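Local coordinates for Thiol:disulfide interchange protein (Proteus mirabilis, PDB 4OD7) that probably oxidises pairs of cysteines to disulfides in proteins folding in the periplasm, as a thioredoxin-fold oxidoreductase of the DsbA family, at residues N13-F27 with F146-Y160. The protein carries 1 engineered substitution. Residues are numbered along the deposited sequence; the frame is centred on the assembly and turned at random.
Sequences NLSKPVAGAPQVVEF and FQINGVPAMVIDGKY
Phe146, just after helix 130-145, turns its ring into the 13-27 segment: Val18 CG2 sits over one face, 3.8 Å from the ring centroid, while the small Ala21 sets CB at the edge, 3.4 Å from Phe146 CZ. Ile148 holds CG1 over the centre of the Phe27 ring, 1° off its normal; its CD1 meets CD2 and CE2 of that ring, while CG2 reaches Phe27 CB. Val151 precedes the cis-proline Pro152, a hallmark of thioredoxin folds, and its backbone hydrogen-bonds the bound peptide. Strand 153-156 then pairs antiparallel with strand 24-27. Met154 lies alongside Glu26 and bends at its last torsion (chi3 -70°), putting CE against the aliphatic CG, whereas the carboxylate of Glu26 forms a salt bridge with Arg60. Val155 N donates to Val25 O (3.0 Å), and Val25 N returns a bond to Val155 O. Asp157 N donates to Gln23 O, extending the pairing past the strand. Gly158, lacking a side chain, passes close to Val18 O, and Gly158 O accepts from Val18 N (2.9 Å). Lys159 O receives Leu14 N (2.7 Å); Lys159 and Tyr160 together face Ile156 in a classic beta bulge. Backbone bonds thus set the register, while apolar side chains join the turn after the helix to the sheet beside the peptide site.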
ATOM      1  N   ASN A  13      -6.033  17.454   6.459  1.00 44.29           N
ATOM      2  CA  ASN A  13      -6.135  17.930   5.073  1.00 43.68           C
ATOM      3  C   ASN A  13      -4.763  17.933   4.394  1.00 44.69           C
ATOM      4  O   ASN A  13      -3.792  18.357   5.006  1.00 47.39           O
ATOM      5  CB  ASN A  13      -6.710  19.353   5.029  1.00 42.42           C
ATOM      6  CG  ASN A  13      -8.175  19.419   5.410  1.00 45.03           C
ATOM      7  OD1 ASN A  13      -8.585  20.329   6.112  1.00 52.29           O
ATOM      8  ND2 ASN A  13      -8.965  18.465   4.963  1.00 45.86           N
ATOM      9  N   LEU A  14      -4.633  17.452   3.164  1.00 41.90           N
ATOM     10  CA  LEU A  14      -3.351  17.637   2.501  1.00 40.18           C
ATOM     11  C   LEU A  14      -3.163  19.117   2.269  1.00 43.94           C
ATOM     12  O   LEU A  14      -4.101  19.785   1.852  1.00 46.96           O
ATOM     13  CB  LEU A  14      -3.284  16.867   1.187  1.00 39.18           C
ATOM     14  CG  LEU A  14      -2.612  15.485   1.213  1.00 35.13           C
ATOM     15  CD1 LEU A  14      -3.377  14.480   2.010  1.00 33.52           C
ATOM     16  CD2 LEU A  14      -2.483  15.023  -0.237  1.00 35.53           C
ATOM     17  N   SER A  15      -1.952  19.626   2.477  1.00 45.51           N
ATOM     18  CA  SER A  15      -1.681  21.050   2.260  1.00 51.57           C
ATOM     19  C   SER A  15      -1.673  21.435   0.762  1.00 49.05           C
ATOM     20  O   SER A  15      -1.954  22.580   0.429  1.00 51.63           O
ATOM     21  CB  SER A  15      -0.370  21.458   2.956  1.00 59.17           C
ATOM     22  OG  SER A  15       0.776  20.815   2.416  1.00 61.92           O
ATOM     23  N   LYS A  16      -1.356  20.498  -0.122  1.00 47.15           N
ATOM     24  CA  LYS A  16      -1.405  20.741  -1.571  1.00 51.24           C
ATOM     25  C   LYS A  16      -2.008  19.520  -2.249  1.00 49.07           C
ATOM     26  O   LYS A  16      -1.287  18.617  -2.653  1.00 49.92           O
ATOM     27  CB  LYS A  16      -0.023  21.003  -2.158  1.00 54.85           C
ATOM     28  CG  LYS A  16      -0.042  21.564  -3.590  1.00 59.48           C
ATOM     29  CD  LYS A  16       1.367  21.707  -4.146  1.00 63.69           C
ATOM     30  CE  LYS A  16       2.229  22.617  -3.281  1.00 69.77           C
ATOM     31  NZ  LYS A  16       3.610  22.773  -3.807  1.00 71.93           N
ATOM     32  N   PRO A  17      -3.320  19.523  -2.450  1.00 45.67           N
ATOM     33  CA  PRO A  17      -4.020  18.330  -2.934  1.00 47.20           C
ATOM     34  C   PRO A  17      -3.588  17.861  -4.288  1.00 42.28           C
ATOM     35  O   PRO A  17      -2.907  18.598  -4.992  1.00 42.54           O
ATOM     36  CB  PRO A  17      -5.475  18.762  -3.016  1.00 54.39           C
ATOM     37  CG  PRO A  17      -5.474  20.226  -2.908  1.00 56.69           C
ATOM     38  CD  PRO A  17      -4.182  20.703  -2.391  1.00 46.05           C
ATOM     39  N   VAL A  18      -3.907  16.610  -4.593  1.00 39.53           N
ATOM     40  CA  VAL A  18      -3.518  15.999  -5.858  1.00 34.69           C
ATOM     41  C   VAL A  18      -4.748  15.737  -6.723  1.00 33.61           C
ATOM     42  O   VAL A  18      -5.598  14.895  -6.422  1.00 33.10           O
ATOM     43  CB  VAL A  18      -2.793  14.713  -5.639  1.00 28.91           C
ATOM     44  CG1 VAL A  18      -2.449  14.080  -6.992  1.00 30.63           C
ATOM     45  CG2 VAL A  18      -1.577  14.997  -4.799  1.00 27.74           C
ATOM     46  N   ALA A  19      -4.746  16.391  -7.863  1.00 37.22           N
ATOM     47  CA  ALA A  19      -5.804  16.284  -8.864  1.00 38.15           C
ATOM     48  C   ALA A  19      -5.681  15.048  -9.715  1.00 35.09           C
ATOM     49  O   ALA A  19      -4.583  14.575  -9.971  1.00 35.20           O
ATOM     50  CB  ALA A  19      -5.808  17.518  -9.742  1.00 39.43           C
ATOM     51  N   GLY A  20      -6.820  14.466 -10.052  1.00 35.71           N
ATOM     52  CA  GLY A  20      -6.856  13.278 -10.891  1.00 35.95           C
ATOM     53  C   GLY A  20      -6.082  12.152 -10.278  1.00 35.77           C
ATOM     54  O   GLY A  20      -5.392  11.396 -10.967  1.00 34.22           O
ATOM     55  N   ALA A  21      -6.173  12.086  -8.958  1.00 36.20           N
ATOM     56  CA  ALA A  21      -5.672  10.963  -8.199  1.00 31.17           C
ATOM     57  C   ALA A  21      -6.801   9.970  -8.089  1.00 31.18           C
ATOM     58  O   ALA A  21      -7.959  10.349  -8.165  1.00 34.12           O
ATOM     59  CB  ALA A  21      -5.192  11.394  -6.818  1.00 25.44           C
ATOM     60  N   PRO A  22      -6.476   8.692  -7.911  1.00 26.87           N
ATOM     61  CA  PRO A  22      -7.492   7.705  -7.550  1.00 25.40           C
ATOM     62  C   PRO A  22      -8.283   8.126  -6.298  1.00 25.72           C
ATOM     63  O   PRO A  22      -7.782   8.953  -5.523  1.00 26.63           O
ATOM     64  CB  PRO A  22      -6.664   6.459  -7.284  1.00 21.74           C
ATOM     65  CG  PRO A  22      -5.456   6.655  -8.054  1.00 20.46           C
ATOM     66  CD  PRO A  22      -5.150   8.081  -8.047  1.00 21.88           C
ATOM     67  N   GLN A  23      -9.481   7.586  -6.087  1.00 25.21           N
ATOM     68  CA  GLN A  23     -10.314   8.015  -4.929  1.00 28.41           C
ATOM     69  C   GLN A  23      -9.647   7.568  -3.588  1.00 26.94           C
ATOM     70  O   GLN A  23      -9.760   8.241  -2.547  1.00 26.53           O
ATOM     71  CB  GLN A  23     -11.725   7.454  -5.029  1.00 37.17           C
ATOM     72  CG  GLN A  23     -12.680   8.251  -5.877  1.00 65.45           C
ATOM     73  CD  GLN A  23     -13.939   7.469  -6.157  1.00 62.21           C
ATOM     74  OE1 GLN A  23     -13.946   6.581  -7.010  1.00 64.18           O
ATOM     75  NE2 GLN A  23     -14.997   7.752  -5.409  1.00 41.97           N
ATOM     76  N   VAL A  24      -9.011   6.398  -3.625  1.00 26.16           N
ATOM     77  CA  VAL A  24      -8.198   5.914  -2.499  1.00 25.21           C
ATOM     78  C   VAL A  24      -6.758   5.527  -2.950  1.00 21.47           C
ATOM     79  O   VAL A  24      -6.587   4.693  -3.829  1.00 21.09           O
ATOM     80  CB  VAL A  24      -8.852   4.701  -1.794  1.00 25.28           C
ATOM     81  CG1 VAL A  24      -8.008   4.294  -0.588  1.00 23.30           C
ATOM     82  CG2 VAL A  24     -10.261   5.026  -1.316  1.00 24.28           C
ATOM     83  N   VAL A  25      -5.735   6.132  -2.345  1.00 20.05           N
ATOM     84  CA  VAL A  25      -4.346   5.754  -2.602  1.00 18.23           C
ATOM     85  C   VAL A  25      -3.672   5.271  -1.300  1.00 19.12           C
ATOM     86  O   VAL A  25      -3.527   6.024  -0.347  1.00 21.66           O
ATOM     87  CB  VAL A  25      -3.503   6.892  -3.164  1.00 19.03           C
ATOM     88  CG1 VAL A  25      -2.116   6.356  -3.543  1.00 19.43           C
ATOM     89  CG2 VAL A  25      -4.187   7.542  -4.389  1.00 19.57           C
ATOM     90  N   GLU A  26      -3.258   4.012  -1.318  1.00 17.33           N
ATOM     91  CA  GLU A  26      -2.544   3.320  -0.255  1.00 15.73           C
ATOM     92  C   GLU A  26      -1.018   3.399  -0.504  1.00 17.82           C
ATOM     93  O   GLU A  26      -0.563   3.228  -1.630  1.00 15.56           O
ATOM     94  CB  GLU A  26      -3.019   1.873  -0.249  1.00 17.33           C
ATOM     95  CG  GLU A  26      -4.488   1.657   0.083  1.00 18.26           C
ATOM     96  CD  GLU A  26      -4.956   0.174   0.001  1.00 20.98           C
ATOM     97  OE1 GLU A  26      -4.144  -0.744   0.020  1.00 17.67           O
ATOM     98  OE2 GLU A  26      -6.158  -0.095  -0.210  1.00 23.31           O
ATOM     99  N   PHE A  27      -0.240   3.672   0.545  1.00 16.63           N
ATOM    100  CA  PHE A  27       1.218   3.699   0.489  1.00 14.86           C
ATOM    101  C   PHE A  27       1.793   2.705   1.512  1.00 15.27           C
ATOM    102  O   PHE A  27       1.440   2.743   2.695  1.00 15.02           O
ATOM    103  CB  PHE A  27       1.709   5.099   0.793  1.00 16.88           C
ATOM    104  CG  PHE A  27       1.288   6.118  -0.217  1.00 15.61           C
ATOM    105  CD1 PHE A  27       2.071   6.408  -1.309  1.00 17.66           C
ATOM    106  CD2 PHE A  27       0.115   6.828  -0.046  1.00 16.39           C
ATOM    107  CE1 PHE A  27       1.647   7.383  -2.225  1.00 17.25           C
ATOM    108  CE2 PHE A  27      -0.290   7.784  -0.959  1.00 18.06           C
ATOM    109  CZ  PHE A  27       0.468   8.060  -2.035  1.00 17.38           C
ATOM    110  N   PHE A 146       1.862  13.301  -2.773  1.00 25.13           N
ATOM    111  CA  PHE A 146       1.052  13.100  -1.595  1.00 25.57           C
ATOM    112  C   PHE A 146       1.894  13.312  -0.316  1.00 25.87           C
ATOM    113  O   PHE A 146       1.393  13.133   0.789  1.00 26.64           O
ATOM    114  CB  PHE A 146       0.417  11.709  -1.626  1.00 23.12           C
ATOM    115  CG  PHE A 146      -0.640  11.539  -2.673  1.00 26.77           C
ATOM    116  CD1 PHE A 146      -1.962  11.459  -2.307  1.00 33.89           C
ATOM    117  CD2 PHE A 146      -0.323  11.469  -4.012  1.00 28.72           C
ATOM    118  CE1 PHE A 146      -2.957  11.309  -3.256  1.00 36.78           C
ATOM    119  CE2 PHE A 146      -1.301  11.312  -4.954  1.00 34.20           C
ATOM    120  CZ  PHE A 146      -2.627  11.239  -4.571  1.00 36.94           C
ATOM    121  N   GLN A 147       3.153  13.720  -0.487  1.00 25.19           N
ATOM    122  CA  GLN A 147       4.093  13.946   0.616  1.00 24.66           C
ATOM    123  C   GLN A 147       4.125  12.811   1.641  1.00 24.91           C
ATOM    124  O   GLN A 147       3.888  13.018   2.843  1.00 24.63           O
ATOM    125  CB  GLN A 147       3.758  15.261   1.330  1.00 31.70           C
ATOM    126  N   ILE A 148       4.422  11.607   1.163  1.00 23.78           N
ATOM    127  CA  ILE A 148       4.415  10.421   2.015  1.00 19.55           C
ATOM    128  C   ILE A 148       5.790  10.209   2.549  1.00 20.11           C
ATOM    129  O   ILE A 148       6.719   9.993   1.785  1.00 23.95           O
ATOM    130  CB  ILE A 148       3.951   9.185   1.258  1.00 19.57           C
ATOM    131  CG1 ILE A 148       2.596   9.463   0.606  1.00 18.40           C
ATOM    132  CG2 ILE A 148       3.943   7.928   2.188  1.00 16.54           C
ATOM    133  CD1 ILE A 148       1.537   9.874   1.577  1.00 23.39           C
ATOM    134  N   ASN A 149       5.901  10.284   3.869  1.00 20.25           N
ATOM    135  CA  ASN A 149       7.172  10.172   4.559  1.00 31.31           C
ATOM    136  C   ASN A 149       7.214   8.961   5.464  1.00 25.25           C
ATOM    137  O   ASN A 149       8.259   8.632   5.981  1.00 22.30           O
ATOM    138  CB  ASN A 149       7.411  11.415   5.431  1.00 44.62           C
ATOM    139  CG  ASN A 149       7.702  12.668   4.628  1.00 56.40           C
ATOM    140  OD1 ASN A 149       8.414  12.636   3.622  1.00 59.12           O
ATOM    141  ND2 ASN A 149       7.151  13.790   5.083  1.00 62.29           N
ATOM    142  N   GLY A 150       6.062   8.326   5.650  1.00 22.88           N
ATOM    143  CA  GLY A 150       5.927   7.201   6.526  1.00 19.54           C
ATOM    144  C   GLY A 150       4.813   6.325   6.024  1.00 19.12           C
ATOM    145  O   GLY A 150       3.906   6.782   5.335  1.00 20.39           O
ATOM    146  N   VAL A 151       4.898   5.046   6.360  1.00 19.17           N
ATOM    147  CA  VAL A 151       3.940   4.055   5.925  1.00 15.88           C
ATOM    148  C   VAL A 151       3.599   3.134   7.075  1.00 14.23           C
ATOM    149  O   VAL A 151       4.423   2.864   7.942  1.00 14.60           O
ATOM    150  CB  VAL A 151       4.464   3.183   4.757  1.00 15.93           C
ATOM    151  CG1 VAL A 151       4.474   3.968   3.445  1.00 14.98           C
ATOM    152  CG2 VAL A 151       5.831   2.574   5.073  1.00 13.89           C
ATOM    153  N   PRO A 152       2.403   2.560   7.050  1.00 15.10           N
ATOM    154  CA  PRO A 152       1.306   2.613   6.071  1.00 15.71           C
ATOM    155  C   PRO A 152       0.637   3.996   5.999  1.00 15.36           C
ATOM    156  O   PRO A 152       0.601   4.694   6.993  1.00 18.04           O
ATOM    157  CB  PRO A 152       0.357   1.548   6.614  1.00 17.28           C
ATOM    158  CG  PRO A 152       0.626   1.415   8.018  1.00 16.36           C
ATOM    159  CD  PRO A 152       2.079   1.663   8.181  1.00 17.47           C
ATOM    160  N   ALA A 153       0.156   4.412   4.844  1.00 18.12           N
ATOM    161  CA  ALA A 153      -0.530   5.700   4.742  1.00 18.81           C
ATOM    162  C   ALA A 153      -1.624   5.600   3.694  1.00 18.62           C
ATOM    163  O   ALA A 153      -1.460   4.866   2.763  1.00 18.28           O
ATOM    164  CB  ALA A 153       0.450   6.775   4.382  1.00 21.26           C
ATOM    165  N   MET A 154      -2.728   6.329   3.844  1.00 19.08           N
ATOM    166  CA  MET A 154      -3.836   6.287   2.865  1.00 19.24           C
ATOM    167  C   MET A 154      -4.369   7.721   2.695  1.00 22.41           C
ATOM    168  O   MET A 154      -4.501   8.467   3.668  1.00 23.93           O
ATOM    169  CB  MET A 154      -4.946   5.321   3.341  1.00 19.52           C
ATOM    170  CG  MET A 154      -6.020   4.960   2.353  1.00 23.16           C
ATOM    171  SD  MET A 154      -7.321   3.915   3.044  1.00 27.93           S
ATOM    172  CE  MET A 154      -6.471   2.375   3.286  1.00 21.71           C
ATOM    173  N   VAL A 155      -4.557   8.147   1.457  1.00 21.62           N
ATOM    174  CA  VAL A 155      -5.057   9.487   1.182  1.00 26.60           C
ATOM    175  C   VAL A 155      -6.321   9.382   0.357  1.00 28.42           C
ATOM    176  O   VAL A 155      -6.393   8.539  -0.541  1.00 28.38           O
ATOM    177  CB  VAL A 155      -4.022  10.329   0.496  1.00 27.60           C
ATOM    178  CG1 VAL A 155      -4.579  11.728   0.244  1.00 28.48           C
ATOM    179  CG2 VAL A 155      -2.780  10.369   1.384  1.00 26.63           C
ATOM    180  N   ILE A 156      -7.335  10.179   0.684  1.00 28.12           N
ATOM    181  CA  ILE A 156      -8.622  10.043   0.011  1.00 31.36           C
ATOM    182  C   ILE A 156      -8.969  11.282  -0.802  1.00 32.00           C
ATOM    183  O   ILE A 156      -8.804  12.386  -0.323  1.00 35.42           O
ATOM    184  CB  ILE A 156      -9.698   9.744   1.033  1.00 34.81           C
ATOM    185  CG1 ILE A 156      -9.374   8.390   1.672  1.00 38.61           C
ATOM    186  CG2 ILE A 156     -11.062   9.713   0.385  1.00 37.47           C
ATOM    187  CD1 ILE A 156     -10.146   8.090   2.890  1.00 43.91           C
ATOM    188  N   ASP A 157      -9.425  11.068  -2.042  1.00 30.09           N
ATOM    189  CA  ASP A 157      -9.775  12.141  -2.974  1.00 35.15           C
ATOM    190  C   ASP A 157      -8.647  13.144  -3.213  1.00 33.56           C
ATOM    191  O   ASP A 157      -8.894  14.287  -3.660  1.00 33.55           O
ATOM    192  CB  ASP A 157     -11.035  12.855  -2.491  1.00 42.48           C
ATOM    193  CG  ASP A 157     -12.255  11.962  -2.563  1.00 48.17           C
ATOM    194  OD1 ASP A 157     -12.304  11.103  -3.478  1.00 47.87           O
ATOM    195  OD2 ASP A 157     -13.146  12.094  -1.695  1.00 54.45           O
ATOM    196  N   GLY A 158      -7.416  12.686  -2.986  1.00 30.47           N
ATOM    197  CA  GLY A 158      -6.234  13.514  -3.126  1.00 29.34           C
ATOM    198  C   GLY A 158      -6.204  14.686  -2.166  1.00 31.28           C
ATOM    199  O   GLY A 158      -5.393  15.593  -2.324  1.00 32.93           O
ATOM    200  N   LYS A 159      -7.061  14.652  -1.146  1.00 38.38           N
ATOM    201  CA  LYS A 159      -7.309  15.826  -0.290  1.00 42.19           C
ATOM    202  C   LYS A 159      -7.276  15.516   1.221  1.00 40.23           C
ATOM    203  O   LYS A 159      -6.872  16.383   1.996  1.00 41.67           O
ATOM    204  CB  LYS A 159      -8.634  16.533  -0.661  1.00 44.70           C
ATOM    205  CG  LYS A 159      -9.936  15.860  -0.265  1.00 42.76           C
ATOM    206  CD  LYS A 159     -11.133  16.751  -0.671  1.00 44.12           C
ATOM    207  CE  LYS A 159     -12.231  15.960  -1.401  1.00 46.81           C
ATOM    208  NZ  LYS A 159     -13.509  16.720  -1.652  1.00 48.69           N
ATOM    209  N   TYR A 160      -7.673  14.316   1.644  1.00 34.31           N
ATOM    210  CA  TYR A 160      -7.712  13.985   3.073  1.00 35.57           C
ATOM    211  C   TYR A 160      -6.729  12.884   3.414  1.00 44.72           C
ATOM    212  O   TYR A 160      -6.795  11.811   2.837  1.00 46.71           O
ATOM    213  CB  TYR A 160      -9.101  13.514   3.518  1.00 34.71           C
ATOM    214  CG  TYR A 160     -10.274  14.414   3.166  1.00 41.12           C
ATOM    215  CD1 TYR A 160     -10.385  15.680   3.730  1.00 43.45           C
ATOM    216  CD2 TYR A 160     -11.275  13.998   2.280  1.00 42.60           C
ATOM    217  CE1 TYR A 160     -11.458  16.508   3.438  1.00 42.10           C
ATOM    218  CE2 TYR A 160     -12.358  14.827   1.977  1.00 43.24           C
ATOM    219  CZ  TYR A 160     -12.440  16.088   2.560  1.00 43.14           C
ATOM    220  OH  TYR A 160     -13.498  16.944   2.279  1.00 46.80           O
TER
HETATM  221  O   HOH W   1      -6.682   9.636  -2.912  1.00 23.53           O